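Local coordinates for thermotoga maritima TmcAL (PDB 5Y0T), which belongs to the HIGH nucleotidyl transferase family of the HUP clan and carries adenosine-5'-rp-alpha-thio-triphosphate in a pocket of this model, at residues 73-77 against 325-330; 83-88 against 178-182; 368-372 against 384-388. All blocks are in the same frame, centred on the assembly; numbering follows the deposited sequence.

Overall arrangement
All three contacts are mostly buried, but they differ in depth and chemistry. The centre of contact 1 (73-77 against 325-330) lies about 11 Å from that of the chain; it is the one with direct hydrogen bonds across it, a paired amide grip beside apolar contacts. Contact 2, centred about 13 Å from the chain centre, joins helices 79-92 and 167-182 by van der Waals packing, with exposed K181 at its margin. Contact 3, centred about 20 Å from it, is an aromatic and aliphatic helix pair bridged by one water. Contact 1 touches both others: F74 packs on G85, and S329 meets Q387 of helix 381-399. Contacts 2 and 3 do not touch; their nearest atoms are about 8 Å apart.

Contact 1 (73-77 against 325-330); sequences VFATQ and FVEKSN
Q77 and N330 join their side-chain amides in a reciprocal pair of hydrogen bonds. N330 ND2 donates to Q77 OE1 at 2.8 Å and Q77 NE2 returns a bond to N330 OD1 at 3.0 Å. Both are nearly straight, and each donor lies in the carbonyl plane of its acceptor, on a lone pair, as expected of two amides only 27° from coplanar. The second N-H of Q77 NE2 goes back to V73 O, 2.9 Å away, tying the amide to helix 72-75 and fixing its rotation. The tight apolar part lies beside this pair. With chi1 of V73 at 64°, CG1 sits between the backbone N and the carbonyl carbon and CG2 points across at F325 CE2, 3.4 Å away; the same methyl also meets S329 OG and V326 CG2. F74 turns the edge of its ring to the end of the other segment: its CZ lies 3.3 Å from S329 O, in the ring plane, and its CE1 is 3.5 Å from N330 OD1. V73 CG1 covers one face of that ring. The solvent side begins at N330, tightly bonded yet partly exposed; a 1,2-ethanediol, probably from the crystallisation liquor, lies about 4 Å from its side chain, nearest atoms. Farther round, E327 is exposed and K328 forms a salt bridge with D380. The contact thus sets the short helix 72-75, which follows strand 66-70, against helix 323-332, which precedes strand 337-343, the antiparallel partner of that strand; helix 381-399 packs on F325 and S329.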
ATOM      1  N   VAL A  73     -10.501 -13.390  -7.454  1.00 17.58           N
ATOM      2  CA  VAL A  73      -9.807 -13.323  -8.727  1.00 19.43           C
ATOM      3  C   VAL A  73     -10.794 -13.339  -9.912  1.00 19.39           C
ATOM      4  O   VAL A  73     -10.476 -12.820 -10.979  1.00 19.25           O
ATOM      5  CB  VAL A  73      -8.768 -14.481  -8.855  1.00 19.42           C
ATOM      6  CG1 VAL A  73      -9.469 -15.872  -8.853  1.00 18.08           C
ATOM      7  CG2 VAL A  73      -7.887 -14.275 -10.077  1.00 19.31           C
ATOM      8  N   PHE A  74     -11.946 -14.001  -9.749  1.00 17.95           N
ATOM      9  CA  PHE A  74     -13.051 -13.925 -10.728  1.00 18.76           C
ATOM     10  C   PHE A  74     -14.042 -12.795 -10.488  1.00 20.40           C
ATOM     11  O   PHE A  74     -14.501 -12.157 -11.436  1.00 19.49           O
ATOM     12  CB  PHE A  74     -13.790 -15.260 -10.785  1.00 17.40           C
ATOM     13  CG  PHE A  74     -12.863 -16.421 -10.999  1.00 19.13           C
ATOM     14  CD1 PHE A  74     -12.219 -16.580 -12.215  1.00 17.43           C
ATOM     15  CD2 PHE A  74     -12.579 -17.307  -9.960  1.00 18.64           C
ATOM     16  CE1 PHE A  74     -11.326 -17.634 -12.413  1.00 19.22           C
ATOM     17  CE2 PHE A  74     -11.696 -18.366 -10.150  1.00 17.76           C
ATOM     18  CZ  PHE A  74     -11.065 -18.522 -11.375  1.00 23.04           C
ATOM     19  N   ALA A  75     -14.398 -12.580  -9.222  1.00 17.13           N
ATOM     20  CA  ALA A  75     -15.434 -11.603  -8.869  1.00 18.31           C
ATOM     21  C   ALA A  75     -15.112 -10.188  -9.346  1.00 24.34           C
ATOM     22  O   ALA A  75     -16.017  -9.386  -9.599  1.00 22.37           O
ATOM     23  CB  ALA A  75     -15.662 -11.609  -7.329  1.00 21.78           C
ATOM     24  N   THR A  76     -13.821  -9.857  -9.399  1.00 17.73           N
ATOM     25  CA  THR A  76     -13.388  -8.544  -9.839  1.00 16.10           C
ATOM     26  C   THR A  76     -12.906  -8.469 -11.289  1.00 26.35           C
ATOM     27  O   THR A  76     -12.303  -7.468 -11.668  1.00 25.99           O
ATOM     28  CB  THR A  76     -12.286  -7.984  -8.917  1.00 24.87           C
ATOM     29  OG1 THR A  76     -11.188  -8.896  -8.879  1.00 24.10           O
ATOM     30  CG2 THR A  76     -12.853  -7.794  -7.499  1.00 28.68           C
ATOM     31  N   GLN A  77     -13.067  -9.529 -12.074  1.00 26.33           N
ATOM     32  CA  GLN A  77     -12.669  -9.440 -13.488  1.00 26.89           C
ATOM     33  C   GLN A  77     -13.762  -8.864 -14.365  1.00 28.18           C
ATOM     34  O   GLN A  77     -14.901  -8.708 -13.926  1.00 28.03           O
ATOM     35  CB  GLN A  77     -12.292 -10.813 -14.036  1.00 25.54           C
ATOM     36  CG  GLN A  77     -10.881 -11.227 -13.751  1.00 25.35           C
ATOM     37  CD  GLN A  77     -10.518 -12.493 -14.478  1.00 22.75           C
ATOM     38  OE1 GLN A  77     -10.323 -12.486 -15.692  1.00 22.31           O
ATOM     39  NE2 GLN A  77     -10.429 -13.602 -13.738  1.00 18.23           N
ATOM     40  N   PHE A 325      -0.933 -15.308 -12.460  1.00 24.79           N
ATOM     41  CA  PHE A 325      -1.946 -15.814 -11.534  1.00 22.37           C
ATOM     42  C   PHE A 325      -3.340 -15.795 -12.175  1.00 24.68           C
ATOM     43  O   PHE A 325      -4.094 -16.779 -12.084  1.00 22.69           O
ATOM     44  CB  PHE A 325      -1.903 -14.978 -10.251  1.00 20.63           C
ATOM     45  CG  PHE A 325      -3.065 -15.197  -9.324  1.00 26.54           C
ATOM     46  CD1 PHE A 325      -3.238 -16.406  -8.674  1.00 23.51           C
ATOM     47  CD2 PHE A 325      -3.951 -14.164  -9.063  1.00 25.72           C
ATOM     48  CE1 PHE A 325      -4.306 -16.600  -7.805  1.00 22.66           C
ATOM     49  CE2 PHE A 325      -5.014 -14.345  -8.188  1.00 27.83           C
ATOM     50  CZ  PHE A 325      -5.191 -15.561  -7.555  1.00 24.28           C
ATOM     51  N   VAL A 326      -3.682 -14.699 -12.847  1.00 21.70           N
ATOM     52  CA  VAL A 326      -4.997 -14.625 -13.500  1.00 25.74           C
ATOM     53  C   VAL A 326      -5.058 -15.579 -14.701  1.00 23.80           C
ATOM     54  O   VAL A 326      -6.091 -16.209 -14.955  1.00 23.12           O
ATOM     55  CB  VAL A 326      -5.344 -13.182 -13.945  1.00 28.97           C
ATOM     56  CG1 VAL A 326      -6.647 -13.153 -14.713  1.00 29.86           C
ATOM     57  CG2 VAL A 326      -5.452 -12.281 -12.738  1.00 23.65           C
ATOM     58  N   GLU A 327      -3.947 -15.716 -15.418  1.00 26.52           N
ATOM     59  CA  GLU A 327      -3.906 -16.634 -16.549  1.00 29.36           C
ATOM     60  C   GLU A 327      -4.178 -18.071 -16.094  1.00 26.97           C
ATOM     61  O   GLU A 327      -4.957 -18.787 -16.713  1.00 23.27           O
ATOM     62  CB  GLU A 327      -2.561 -16.555 -17.271  1.00 27.01           C
ATOM     63  CG  GLU A 327      -2.414 -17.578 -18.397  1.00 33.31           C
ATOM     64  CD  GLU A 327      -3.349 -17.293 -19.560  1.00 52.04           C
ATOM     65  OE1 GLU A 327      -3.819 -16.137 -19.677  1.00 56.74           O
ATOM     66  OE2 GLU A 327      -3.613 -18.223 -20.354  1.00 57.07           O
ATOM     67  N   LYS A 328      -3.522 -18.492 -15.022  1.00 27.61           N
ATOM     68  CA  LYS A 328      -3.770 -19.820 -14.473  1.00 27.48           C
ATOM     69  C   LYS A 328      -5.196 -19.961 -13.933  1.00 24.01           C
ATOM     70  O   LYS A 328      -5.837 -21.005 -14.108  1.00 24.23           O
ATOM     71  CB  LYS A 328      -2.768 -20.142 -13.362  1.00 31.61           C
ATOM     72  CG  LYS A 328      -1.373 -20.505 -13.859  1.00 44.00           C
ATOM     73  CD  LYS A 328      -0.513 -21.043 -12.719  1.00 55.36           C
ATOM     74  CE  LYS A 328      -1.090 -22.342 -12.150  1.00 61.03           C
ATOM     75  NZ  LYS A 328      -0.222 -22.954 -11.090  1.00 61.49           N
ATOM     76  N   SER A 329      -5.691 -18.925 -13.263  1.00 22.26           N
ATOM     77  CA  SER A 329      -7.053 -18.984 -12.731  1.00 19.50           C
ATOM     78  C   SER A 329      -8.077 -19.078 -13.868  1.00 23.73           C
ATOM     79  O   SER A 329      -9.098 -19.747 -13.731  1.00 24.27           O
ATOM     80  CB  SER A 329      -7.358 -17.769 -11.855  1.00 25.48           C
ATOM     81  OG  SER A 329      -6.473 -17.685 -10.746  1.00 23.63           O
ATOM     82  N   ASN A 330      -7.801 -18.422 -14.993  1.00 21.85           N
ATOM     83  CA  ASN A 330      -8.760 -18.407 -16.103  1.00 21.09           C
ATOM     84  C   ASN A 330      -8.657 -19.637 -17.005  1.00 28.73           C
ATOM     85  O   ASN A 330      -9.436 -19.804 -17.941  1.00 28.90           O
ATOM     86  CB  ASN A 330      -8.579 -17.131 -16.927  1.00 25.57           C
ATOM     87  CG  ASN A 330      -9.214 -15.932 -16.256  1.00 30.47           C
ATOM     88  OD1 ASN A 330      -9.933 -16.087 -15.259  1.00 23.00           O
ATOM     89  ND2 ASN A 330      -8.973 -14.729 -16.802  1.00 22.49           N
TER

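Contact 2 (83-88 against 178-182); sequences AFGAVC and SALKI
This is a helix-helix contact within the HUP-clan nucleotide-binding fold, in which helix 79-92 leads into strand 98-103 and helix 167-182 into strand 187-192, two parallel neighbours of the sheet. Over the short segments the axes approach to 9.4 Å and cross at -61°. F84 and V87 on one helix touch S178, A179 and I182 on the other, and the F84 and S178 CA atoms are 5.2 Å apart. S178 allows that closeness: its small side chain points at the partner helix, and its CB lies 4.0 Å from V87 CB. V87 CG1 rests against A179 and, one turn on, lies 4.0 Å from I182 CD1. The ring of F84 is met by I182 CG2, 3.8 Å from its CE1, and by K181, whose side chain, bent at chi3 (-39°), crosses that of F84 at about a right angle and brings CE 4.0 Å from F84 CE1. One face of the ring carries C88 SG, which also touches I182 CG2 at 4.0 Å. The S178 hydroxyl bonds to E174 O and forms no hydrogen bond across the interface; its OG lies at the edge of the F84 ring, in its plane, and comes to 3.2 Å from F84 CA.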
ATOM      1  N   ALA A  83     -17.686 -14.560 -15.468  1.00 18.41           N
ATOM      2  CA  ALA A  83     -18.589 -15.623 -15.876  1.00 21.79           C
ATOM      3  C   ALA A  83     -17.903 -16.972 -15.767  1.00 23.09           C
ATOM      4  O   ALA A  83     -18.501 -17.952 -15.337  1.00 19.23           O
ATOM      5  CB  ALA A  83     -19.081 -15.390 -17.306  1.00 19.92           C
ATOM      6  N   PHE A  84     -16.637 -17.017 -16.158  1.00 20.18           N
ATOM      7  CA  PHE A  84     -15.932 -18.288 -16.194  1.00 21.47           C
ATOM      8  C   PHE A  84     -15.782 -18.850 -14.791  1.00 25.46           C
ATOM      9  O   PHE A  84     -16.008 -20.035 -14.567  1.00 19.86           O
ATOM     10  CB  PHE A  84     -14.562 -18.137 -16.839  1.00 22.15           C
ATOM     11  CG  PHE A  84     -13.745 -19.402 -16.812  1.00 23.08           C
ATOM     12  CD1 PHE A  84     -14.056 -20.460 -17.658  1.00 22.49           C
ATOM     13  CD2 PHE A  84     -12.655 -19.524 -15.950  1.00 21.76           C
ATOM     14  CE1 PHE A  84     -13.299 -21.633 -17.649  1.00 26.41           C
ATOM     15  CE2 PHE A  84     -11.890 -20.689 -15.932  1.00 23.17           C
ATOM     16  CZ  PHE A  84     -12.209 -21.742 -16.784  1.00 26.25           C
ATOM     17  N   GLY A  85     -15.386 -17.991 -13.856  1.00 21.97           N
ATOM     18  CA  GLY A  85     -15.277 -18.393 -12.466  1.00 19.69           C
ATOM     19  C   GLY A  85     -16.612 -18.844 -11.901  1.00 22.38           C
ATOM     20  O   GLY A  85     -16.701 -19.863 -11.235  1.00 19.74           O
ATOM     21  N   ALA A  86     -17.664 -18.083 -12.174  1.00 16.82           N
ATOM     22  CA  ALA A  86     -18.963 -18.381 -11.613  1.00 19.87           C
ATOM     23  C   ALA A  86     -19.533 -19.711 -12.096  1.00 21.82           C
ATOM     24  O   ALA A  86     -20.068 -20.490 -11.308  1.00 19.77           O
ATOM     25  CB  ALA A  86     -19.935 -17.238 -11.941  1.00 19.77           C
ATOM     26  N   VAL A  87     -19.439 -19.969 -13.397  1.00 20.28           N
ATOM     27  CA  VAL A  87     -19.929 -21.234 -13.950  1.00 21.05           C
ATOM     28  C   VAL A  87     -19.048 -22.400 -13.449  1.00 17.81           C
ATOM     29  O   VAL A  87     -19.547 -23.486 -13.148  1.00 17.09           O
ATOM     30  CB  VAL A  87     -19.974 -21.175 -15.505  1.00 21.47           C
ATOM     31  CG1 VAL A  87     -20.271 -22.538 -16.125  1.00 19.44           C
ATOM     32  CG2 VAL A  87     -21.024 -20.154 -15.960  1.00 16.02           C
ATOM     33  N   CYS A  88     -17.741 -22.183 -13.318  1.00 19.02           N
ATOM     34  CA  CYS A  88     -16.893 -23.262 -12.790  1.00 15.57           C
ATOM     35  C   CYS A  88     -17.309 -23.669 -11.367  1.00 19.95           C
ATOM     36  O   CYS A  88     -17.354 -24.859 -11.050  1.00 20.15           O
ATOM     37  CB  CYS A  88     -15.412 -22.860 -12.787  1.00 16.19           C
ATOM     38  SG  CYS A  88     -14.594 -22.928 -14.382  1.00 23.57           S
ATOM     39  N   SER A 178     -18.773 -20.203 -21.216  1.00 21.34           N
ATOM     40  CA  SER A 178     -18.008 -20.878 -20.161  1.00 24.59           C
ATOM     41  C   SER A 178     -18.467 -22.316 -19.935  1.00 23.97           C
ATOM     42  O   SER A 178     -17.649 -23.232 -19.821  1.00 20.97           O
ATOM     43  CB  SER A 178     -18.108 -20.094 -18.847  1.00 24.85           C
ATOM     44  OG  SER A 178     -17.368 -18.884 -18.949  1.00 21.69           O
ATOM     45  N   ALA A 179     -19.779 -22.522 -19.874  1.00 19.52           N
ATOM     46  CA  ALA A 179     -20.300 -23.872 -19.688  1.00 20.51           C
ATOM     47  C   ALA A 179     -19.883 -24.769 -20.847  1.00 20.52           C
ATOM     48  O   ALA A 179     -19.529 -25.923 -20.639  1.00 25.93           O
ATOM     49  CB  ALA A 179     -21.802 -23.847 -19.568  1.00 17.84           C
ATOM     50  N   LEU A 180     -19.934 -24.235 -22.071  1.00 20.30           N
ATOM     51  CA  LEU A 180     -19.492 -24.997 -23.242  1.00 22.05           C
ATOM     52  C   LEU A 180     -18.017 -25.349 -23.099  1.00 22.10           C
ATOM     53  O   LEU A 180     -17.621 -26.504 -23.297  1.00 21.61           O
ATOM     54  CB  LEU A 180     -19.730 -24.209 -24.543  1.00 20.72           C
ATOM     55  CG  LEU A 180     -21.198 -24.096 -24.966  1.00 22.34           C
ATOM     56  CD1 LEU A 180     -21.375 -23.206 -26.213  1.00 20.95           C
ATOM     57  CD2 LEU A 180     -21.752 -25.490 -25.213  1.00 25.48           C
ATOM     58  N   LYS A 181     -17.204 -24.364 -22.731  1.00 23.88           N
ATOM     59  CA  LYS A 181     -15.764 -24.615 -22.593  1.00 28.48           C
ATOM     60  C   LYS A 181     -15.452 -25.716 -21.592  1.00 25.23           C
ATOM     61  O   LYS A 181     -14.571 -26.542 -21.833  1.00 32.49           O
ATOM     62  CB  LYS A 181     -15.012 -23.344 -22.185  1.00 28.99           C
ATOM     63  CG  LYS A 181     -15.010 -22.261 -23.240  1.00 41.19           C
ATOM     64  CD  LYS A 181     -13.801 -21.351 -23.078  1.00 52.90           C
ATOM     65  CE  LYS A 181     -13.506 -21.078 -21.615  1.00 56.56           C
ATOM     66  NZ  LYS A 181     -12.521 -19.977 -21.441  1.00 57.01           N
ATOM     67  N   ILE A 182     -16.140 -25.729 -20.457  1.00 19.08           N
ATOM     68  CA  ILE A 182     -15.815 -26.732 -19.458  1.00 20.75           C
ATOM     69  C   ILE A 182     -16.643 -27.997 -19.602  1.00 24.86           C
ATOM     70  O   ILE A 182     -16.514 -28.913 -18.798  1.00 23.33           O
ATOM     71  CB  ILE A 182     -15.961 -26.175 -18.009  1.00 23.42           C
ATOM     72  CG1 ILE A 182     -17.420 -25.882 -17.647  1.00 23.77           C
ATOM     73  CG2 ILE A 182     -15.089 -24.930 -17.842  1.00 25.87           C
ATOM     74  CD1 ILE A 182     -17.596 -25.488 -16.151  1.00 20.44           C
TER

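Contact 3 (368-372 against 384-388); sequences YRKVL and FLEQI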
ATOM      1  N   TYR A 368      -8.733 -24.892   6.283  1.00 18.99           N
ATOM      2  CA  TYR A 368      -8.651 -25.038   4.831  1.00 20.84           C
ATOM      3  C   TYR A 368      -7.344 -25.666   4.371  1.00 22.48           C
ATOM      4  O   TYR A 368      -7.328 -26.344   3.348  1.00 21.06           O
ATOM      5  CB  TYR A 368      -8.892 -23.715   4.104  1.00 20.43           C
ATOM      6  CG  TYR A 368      -7.761 -22.711   3.998  1.00 23.62           C
ATOM      7  CD1 TYR A 368      -6.646 -22.945   3.196  1.00 20.49           C
ATOM      8  CD2 TYR A 368      -7.870 -21.477   4.610  1.00 27.22           C
ATOM      9  CE1 TYR A 368      -5.649 -22.012   3.080  1.00 22.18           C
ATOM     10  CE2 TYR A 368      -6.879 -20.525   4.479  1.00 26.32           C
ATOM     11  CZ  TYR A 368      -5.774 -20.795   3.710  1.00 24.44           C
ATOM     12  OH  TYR A 368      -4.783 -19.834   3.579  1.00 29.10           O
ATOM     13  N   ARG A 369      -6.262 -25.489   5.137  1.00 17.62           N
ATOM     14  CA  ARG A 369      -5.002 -26.118   4.757  1.00 24.69           C
ATOM     15  C   ARG A 369      -5.050 -27.624   4.955  1.00 25.00           C
ATOM     16  O   ARG A 369      -4.404 -28.367   4.211  1.00 23.91           O
ATOM     17  CB  ARG A 369      -3.830 -25.535   5.547  1.00 25.11           C
ATOM     18  CG  ARG A 369      -3.631 -24.058   5.293  1.00 34.97           C
ATOM     19  CD  ARG A 369      -2.372 -23.552   5.965  1.00 45.60           C
ATOM     20  NE  ARG A 369      -1.364 -23.252   4.958  1.00 53.92           N
ATOM     21  CZ  ARG A 369      -1.171 -22.047   4.438  1.00 42.47           C
ATOM     22  NH1 ARG A 369      -1.899 -21.021   4.848  1.00 48.36           N
ATOM     23  NH2 ARG A 369      -0.245 -21.872   3.515  1.00 45.99           N
ATOM     24  N   LYS A 370      -5.781 -28.079   5.974  1.00 24.62           N
ATOM     25  CA  LYS A 370      -5.950 -29.515   6.182  1.00 24.64           C
ATOM     26  C   LYS A 370      -6.829 -30.091   5.075  1.00 24.99           C
ATOM     27  O   LYS A 370      -6.576 -31.189   4.580  1.00 26.86           O
ATOM     28  CB  LYS A 370      -6.557 -29.820   7.563  1.00 24.28           C
ATOM     29  CG  LYS A 370      -5.628 -29.467   8.708  1.00 26.95           C
ATOM     30  CD  LYS A 370      -6.094 -30.031  10.068  1.00 32.01           C
ATOM     31  CE  LYS A 370      -4.975 -29.867  11.105  1.00 32.42           C
ATOM     32  NZ  LYS A 370      -5.292 -30.459  12.435  1.00 36.71           N
ATOM     33  N   VAL A 371      -7.861 -29.350   4.696  1.00 17.28           N
ATOM     34  CA  VAL A 371      -8.712 -29.758   3.584  1.00 18.16           C
ATOM     35  C   VAL A 371      -7.855 -29.981   2.332  1.00 24.80           C
ATOM     36  O   VAL A 371      -7.969 -31.014   1.655  1.00 24.17           O
ATOM     37  CB  VAL A 371      -9.811 -28.716   3.279  1.00 22.89           C
ATOM     38  CG1 VAL A 371     -10.498 -29.051   1.955  1.00 23.40           C
ATOM     39  CG2 VAL A 371     -10.840 -28.673   4.407  1.00 24.36           C
ATOM     40  N   LEU A 372      -6.971 -29.029   2.050  1.00 21.89           N
ATOM     41  CA  LEU A 372      -6.128 -29.105   0.860  1.00 23.05           C
ATOM     42  C   LEU A 372      -5.144 -30.268   0.937  1.00 20.05           C
ATOM     43  O   LEU A 372      -4.938 -30.990  -0.046  1.00 22.09           O
ATOM     44  CB  LEU A 372      -5.358 -27.790   0.662  1.00 24.59           C
ATOM     45  CG  LEU A 372      -4.409 -27.780  -0.549  1.00 23.80           C
ATOM     46  CD1 LEU A 372      -5.170 -28.026  -1.844  1.00 19.56           C
ATOM     47  CD2 LEU A 372      -3.595 -26.488  -0.631  1.00 22.04           C
ATOM     48  N   PHE A 384      -4.557 -22.954  -5.567  1.00 18.13           N
ATOM     49  CA  PHE A 384      -5.529 -22.990  -4.469  1.00 17.84           C
ATOM     50  C   PHE A 384      -5.078 -22.020  -3.375  1.00 22.63           C
ATOM     51  O   PHE A 384      -5.837 -21.157  -2.950  1.00 18.80           O
ATOM     52  CB  PHE A 384      -5.653 -24.438  -3.951  1.00 20.41           C
ATOM     53  CG  PHE A 384      -6.642 -24.645  -2.818  1.00 19.34           C
ATOM     54  CD1 PHE A 384      -6.466 -24.042  -1.574  1.00 21.70           C
ATOM     55  CD2 PHE A 384      -7.697 -25.539  -2.971  1.00 19.99           C
ATOM     56  CE1 PHE A 384      -7.355 -24.286  -0.526  1.00 23.21           C
ATOM     57  CE2 PHE A 384      -8.577 -25.804  -1.924  1.00 22.01           C
ATOM     58  CZ  PHE A 384      -8.412 -25.166  -0.701  1.00 18.98           C
ATOM     59  N   LEU A 385      -3.834 -22.163  -2.925  1.00 21.35           N
ATOM     60  CA  LEU A 385      -3.325 -21.310  -1.860  1.00 22.69           C
ATOM     61  C   LEU A 385      -3.312 -19.836  -2.260  1.00 20.76           C
ATOM     62  O   LEU A 385      -3.695 -18.982  -1.460  1.00 21.47           O
ATOM     63  CB  LEU A 385      -1.913 -21.758  -1.433  1.00 19.63           C
ATOM     64  CG  LEU A 385      -1.870 -23.110  -0.714  1.00 17.94           C
ATOM     65  CD1 LEU A 385      -0.410 -23.567  -0.459  1.00 20.80           C
ATOM     66  CD2 LEU A 385      -2.653 -23.074   0.590  1.00 19.80           C
ATOM     67  N   GLU A 386      -2.882 -19.530  -3.486  1.00 21.11           N
ATOM     68  CA  GLU A 386      -2.897 -18.143  -3.972  1.00 21.14           C
ATOM     69  C   GLU A 386      -4.302 -17.572  -4.076  1.00 18.10           C
ATOM     70  O   GLU A 386      -4.547 -16.426  -3.670  1.00 18.78           O
ATOM     71  CB  GLU A 386      -2.177 -18.036  -5.332  1.00 19.85           C
ATOM     72  CG  GLU A 386      -0.689 -18.345  -5.193  1.00 28.92           C
ATOM     73  CD  GLU A 386       0.104 -18.202  -6.487  1.00 41.47           C
ATOM     74  OE1 GLU A 386      -0.475 -17.823  -7.523  1.00 43.43           O
ATOM     75  OE2 GLU A 386       1.322 -18.473  -6.461  1.00 45.70           O
ATOM     76  N   GLN A 387      -5.236 -18.364  -4.591  1.00 18.44           N
ATOM     77  CA  GLN A 387      -6.605 -17.897  -4.713  1.00 16.05           C
ATOM     78  C   GLN A 387      -7.211 -17.587  -3.348  1.00 14.86           C
ATOM     79  O   GLN A 387      -7.779 -16.506  -3.143  1.00 18.87           O
ATOM     80  CB  GLN A 387      -7.469 -18.931  -5.461  1.00 17.95           C
ATOM     81  CG  GLN A 387      -7.176 -19.013  -6.951  1.00 20.73           C
ATOM     82  CD  GLN A 387      -8.003 -20.077  -7.671  1.00 18.35           C
ATOM     83  OE1 GLN A 387      -8.622 -20.936  -7.040  1.00 18.94           O
ATOM     84  NE2 GLN A 387      -8.024 -20.012  -8.998  1.00 16.32           N
ATOM     85  N   ILE A 388      -7.087 -18.517  -2.400  1.00 16.70           N
ATOM     86  CA  ILE A 388      -7.780 -18.333  -1.127  1.00 17.90           C
ATOM     87  C   ILE A 388      -7.076 -17.262  -0.275  1.00 18.92           C
ATOM     88  O   ILE A 388      -7.734 -16.531   0.474  1.00 18.27           O
ATOM     89  CB  ILE A 388      -7.930 -19.677  -0.363  1.00 19.27           C
ATOM     90  CG1 ILE A 388      -9.150 -19.639   0.561  1.00 22.40           C
ATOM     91  CG2 ILE A 388      -6.635 -20.063   0.409  1.00 16.03           C
ATOM     92  CD1 ILE A 388      -9.583 -21.039   1.030  1.00 24.99           C
TER
HETATM   93  O   HOH W   1      -3.241 -19.446   1.304  1.00 23.83           O
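Y368 of helix 368-374 lays its ring against I388 of helix 381-399, the segments running nearly antiparallel (155°) with axes 11.7 Å apart. The tyrosine CB starts 4.1 Å from I388 CD1. With chi1 at 80°, CG sits between the backbone N and the carbonyl carbon, and the ring is carried past I388, whose CD1 lies over CG and CD2. Farther out, I388 CG2 covers CE1 and CZ from the face, a CH-pi contact of 3.8 Å to the ring centroid. F384 CE1 approaches obliquely, 4.0 Å from Y368 CD1, which lies at the edge of the F384 ring; L385 CD2 stands at the edge of the Y368 ring, near CE1. At the tip, OH meets a water at 2.8 Å, and that water donates to L385 O. L372 repeats the face contact, its CD1 standing 3.9 Å from the centroid of the F384 ring while its CD2 meets L385 CD2. That L385 methyl also lies over one face of the R369 guanidinium at the exposed margin. With no direct hydrogen bond across, cohesion rests on dispersion and CH-pi packing; the one polar link found between the segments is the water joining Y368 OH to L385 O.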